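Long-range contact in sensory box/GGDEF domain protein (Colwellia psychrerythraea, PDB 3LYX), which is probably a signalling protein that couples a sensory PAS domain, the part described here, to a GGDEF domain of the diguanylate cyclase family: residues D18-T23 with L112-D117. Residues are numbered along the deposited sequence; the frame is centred on the assembly and turned at random.
Sequences DAIVVT and LGINRD
Ala-19 and Val-21 pair antiparallel with Asn-115 and Gly-113, and the buried middle of the contact is tight. Ala-19 N reaches Asn-115 O at 3.1 Å, nearly straight (167°), and Gly-113 N meets Val-21 O at 2.8 Å; the reciprocal bonds complete both pairs. Ala-19 O also receives a weak bond from Asn-115 ND2 at 3.4 Å, while Asn-115 OD1 is hydrogen-bonded to Ser-96 OG, which probably helps set the turn of the amide. On the other face, Leu-112 CD1 rests over the neighbouring methyls Ile-20 CG2 and Val-22 CG2, 3.8 Å from each; CG anti to the backbone N (chi1 177°) carries it there. Ile-20 runs alongside Ile-114, its CD1 3.9 Å from Ile-114 CG1. At the looser end, partly exposed Arg-116 bends at chi3 (-62°) and brings NH1 in at the guanidinium edge, 2.8 Å from Asp-18 OD1, a bent salt bridge that meets OD1 nearly along its C-O axis, with the two planes steeply inclined. Phe-17 N of the second subunit also binds this oxygen, and Asp-18 N of that subunit binds OD2, so the carboxylate just before strand 19-24 bridges to the dimer partner. A leucine in place of Arg-116 would probably leave the Asp-18 carboxylate without its cationic mate. Strands 19-24 and 108-117 lie adjacent in the 2-1-5-4-3 antiparallel sheet characteristic of the PAS fold.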
ATOM      1  N   ASP B  18       1.159  -0.591   4.622  1.00 23.82           N
ATOM      2  CA  ASP B  18       0.208   0.473   4.910  1.00 24.76           C
ATOM      3  C   ASP B  18      -1.128  -0.108   5.355  1.00 24.06           C
ATOM      4  O   ASP B  18      -1.605  -1.077   4.780  1.00 19.96           O
ATOM      5  CB  ASP B  18      -0.034   1.301   3.650  1.00 25.14           C
ATOM      6  CG  ASP B  18       1.214   2.001   3.169  1.00 30.42           C
ATOM      7  OD1 ASP B  18       1.344   3.211   3.462  1.00 29.23           O
ATOM      8  OD2 ASP B  18       2.060   1.335   2.510  1.00 28.04           O
ATOM      9  N   ALA B  19      -1.735   0.492   6.370  1.00 23.73           N
ATOM     10  CA  ALA B  19      -3.045   0.039   6.830  1.00 23.06           C
ATOM     11  C   ALA B  19      -4.080   0.841   6.047  1.00 24.53           C
ATOM     12  O   ALA B  19      -4.212   2.062   6.224  1.00 23.66           O
ATOM     13  CB  ALA B  19      -3.191   0.299   8.316  1.00 26.16           C
ATOM     14  N   ILE B  20      -4.792   0.160   5.156  1.00 25.64           N
ATOM     15  CA  ILE B  20      -5.822   0.799   4.349  1.00 26.72           C
ATOM     16  C   ILE B  20      -7.184   0.571   5.004  1.00 26.77           C
ATOM     17  O   ILE B  20      -7.526  -0.557   5.360  1.00 26.35           O
ATOM     18  CB  ILE B  20      -5.887   0.201   2.920  1.00 26.19           C
ATOM     19  CG1 ILE B  20      -4.513   0.283   2.238  1.00 29.63           C
ATOM     20  CG2 ILE B  20      -6.927   0.950   2.087  1.00 25.10           C
ATOM     21  CD1 ILE B  20      -3.986   1.690   2.105  1.00 34.14           C
ATOM     22  N   VAL B  21      -7.953   1.642   5.174  1.00 26.74           N
ATOM     23  CA  VAL B  21      -9.290   1.533   5.749  1.00 25.81           C
ATOM     24  C   VAL B  21     -10.227   2.335   4.865  1.00 25.22           C
ATOM     25  O   VAL B  21     -10.121   3.564   4.781  1.00 24.28           O
ATOM     26  CB  VAL B  21      -9.358   2.094   7.186  1.00 25.56           C
ATOM     27  CG1 VAL B  21     -10.767   1.919   7.754  1.00 28.69           C
ATOM     28  CG2 VAL B  21      -8.346   1.385   8.066  1.00 28.61           C
ATOM     29  N   VAL B  22     -11.129   1.630   4.195  1.00 23.94           N
ATOM     30  CA  VAL B  22     -12.097   2.254   3.308  1.00 24.83           C
ATOM     31  C   VAL B  22     -13.439   2.352   4.035  1.00 25.89           C
ATOM     32  O   VAL B  22     -13.907   1.362   4.590  1.00 23.64           O
ATOM     33  CB  VAL B  22     -12.268   1.417   2.037  1.00 24.60           C
ATOM     34  CG1 VAL B  22     -13.175   2.136   1.055  1.00 25.32           C
ATOM     35  CG2 VAL B  22     -10.899   1.133   1.418  1.00 25.87           C
ATOM     36  N   THR B  23     -14.050   3.539   4.028  1.00 24.91           N
ATOM     37  CA  THR B  23     -15.332   3.756   4.708  1.00 26.00           C
ATOM     38  C   THR B  23     -16.416   4.322   3.803  1.00 27.25           C
ATOM     39  O   THR B  23     -16.130   4.819   2.710  1.00 26.61           O
ATOM     40  CB  THR B  23     -15.187   4.748   5.887  1.00 25.10           C
ATOM     41  OG1 THR B  23     -14.638   5.978   5.402  1.00 22.92           O
ATOM     42  CG2 THR B  23     -14.283   4.182   6.974  1.00 24.36           C
ATOM     43  N   LEU B 112     -11.227   6.988   1.725  1.00 25.86           N
ATOM     44  CA  LEU B 112     -10.094   6.077   1.706  1.00 24.03           C
ATOM     45  C   LEU B 112      -9.109   6.577   2.754  1.00 23.89           C
ATOM     46  O   LEU B 112      -8.666   7.725   2.699  1.00 23.43           O
ATOM     47  CB  LEU B 112      -9.432   6.086   0.322  1.00 26.20           C
ATOM     48  CG  LEU B 112      -8.167   5.233   0.116  1.00 30.18           C
ATOM     49  CD1 LEU B 112      -8.520   3.754   0.141  1.00 28.01           C
ATOM     50  CD2 LEU B 112      -7.535   5.578  -1.231  1.00 30.85           C
ATOM     51  N   GLY B 113      -8.793   5.729   3.725  1.00 21.41           N
ATOM     52  CA  GLY B 113      -7.844   6.113   4.751  1.00 24.76           C
ATOM     53  C   GLY B 113      -6.557   5.303   4.645  1.00 25.68           C
ATOM     54  O   GLY B 113      -6.607   4.090   4.428  1.00 25.93           O
ATOM     55  N   ILE B 114      -5.414   5.974   4.775  1.00 25.71           N
ATOM     56  CA  ILE B 114      -4.096   5.326   4.729  1.00 27.16           C
ATOM     57  C   ILE B 114      -3.439   5.638   6.072  1.00 27.86           C
ATOM     58  O   ILE B 114      -3.376   6.798   6.482  1.00 28.58           O
ATOM     59  CB  ILE B 114      -3.200   5.888   3.579  1.00 29.64           C
ATOM     60  CG1 ILE B 114      -3.808   5.558   2.216  1.00 29.66           C
ATOM     61  CG2 ILE B 114      -1.799   5.257   3.652  1.00 26.50           C
ATOM     62  CD1 ILE B 114      -5.159   6.159   1.981  1.00 36.28           C
ATOM     63  N   ASN B 115      -2.940   4.618   6.758  1.00 26.58           N
ATOM     64  CA  ASN B 115      -2.370   4.844   8.076  1.00 26.97           C
ATOM     65  C   ASN B 115      -1.044   4.117   8.324  1.00 29.18           C
ATOM     66  O   ASN B 115      -0.792   3.062   7.743  1.00 25.28           O
ATOM     67  CB  ASN B 115      -3.402   4.413   9.128  1.00 25.36           C
ATOM     68  CG  ASN B 115      -4.752   5.095   8.941  1.00 26.92           C
ATOM     69  OD1 ASN B 115      -5.002   6.164   9.501  1.00 27.41           O
ATOM     70  ND2 ASN B 115      -5.619   4.488   8.139  1.00 24.13           N
ATOM     71  N   ARG B 116      -0.221   4.689   9.203  1.00 30.60           N
ATOM     72  CA  ARG B 116       1.080   4.121   9.569  1.00 35.51           C
ATOM     73  C   ARG B 116       1.445   4.429  11.021  1.00 35.88           C
ATOM     74  O   ARG B 116       1.378   5.576  11.466  1.00 36.27           O
ATOM     75  CB  ARG B 116       2.194   4.665   8.667  1.00 37.13           C
ATOM     76  CG  ARG B 116       2.267   4.037   7.279  1.00 42.47           C
ATOM     77  CD  ARG B 116       3.343   4.717   6.449  1.00 44.37           C
ATOM     78  NE  ARG B 116       3.049   6.133   6.246  1.00 46.52           N
ATOM     79  CZ  ARG B 116       2.140   6.600   5.392  1.00 48.46           C
ATOM     80  NH1 ARG B 116       1.430   5.766   4.642  1.00 49.76           N
ATOM     81  NH2 ARG B 116       1.934   7.905   5.292  1.00 48.47           N
ATOM     82  N   ASP B 117       1.850   3.397  11.749  1.00 37.23           N
ATOM     83  CA  ASP B 117       2.240   3.541  13.143  1.00 38.20           C
ATOM     84  C   ASP B 117       3.409   4.504  13.283  1.00 40.63           C
ATOM     85  O   ASP B 117       4.385   4.430  12.539  1.00 35.85           O
ATOM     86  CB  ASP B 117       2.624   2.180  13.731  1.00 40.52           C
ATOM     87  CG  ASP B 117       3.343   2.306  15.057  1.00 44.84           C
ATOM     88  OD1 ASP B 117       2.919   3.141  15.886  1.00 44.71           O
ATOM     89  OD2 ASP B 117       4.330   1.569  15.275  1.00 47.13           O
TER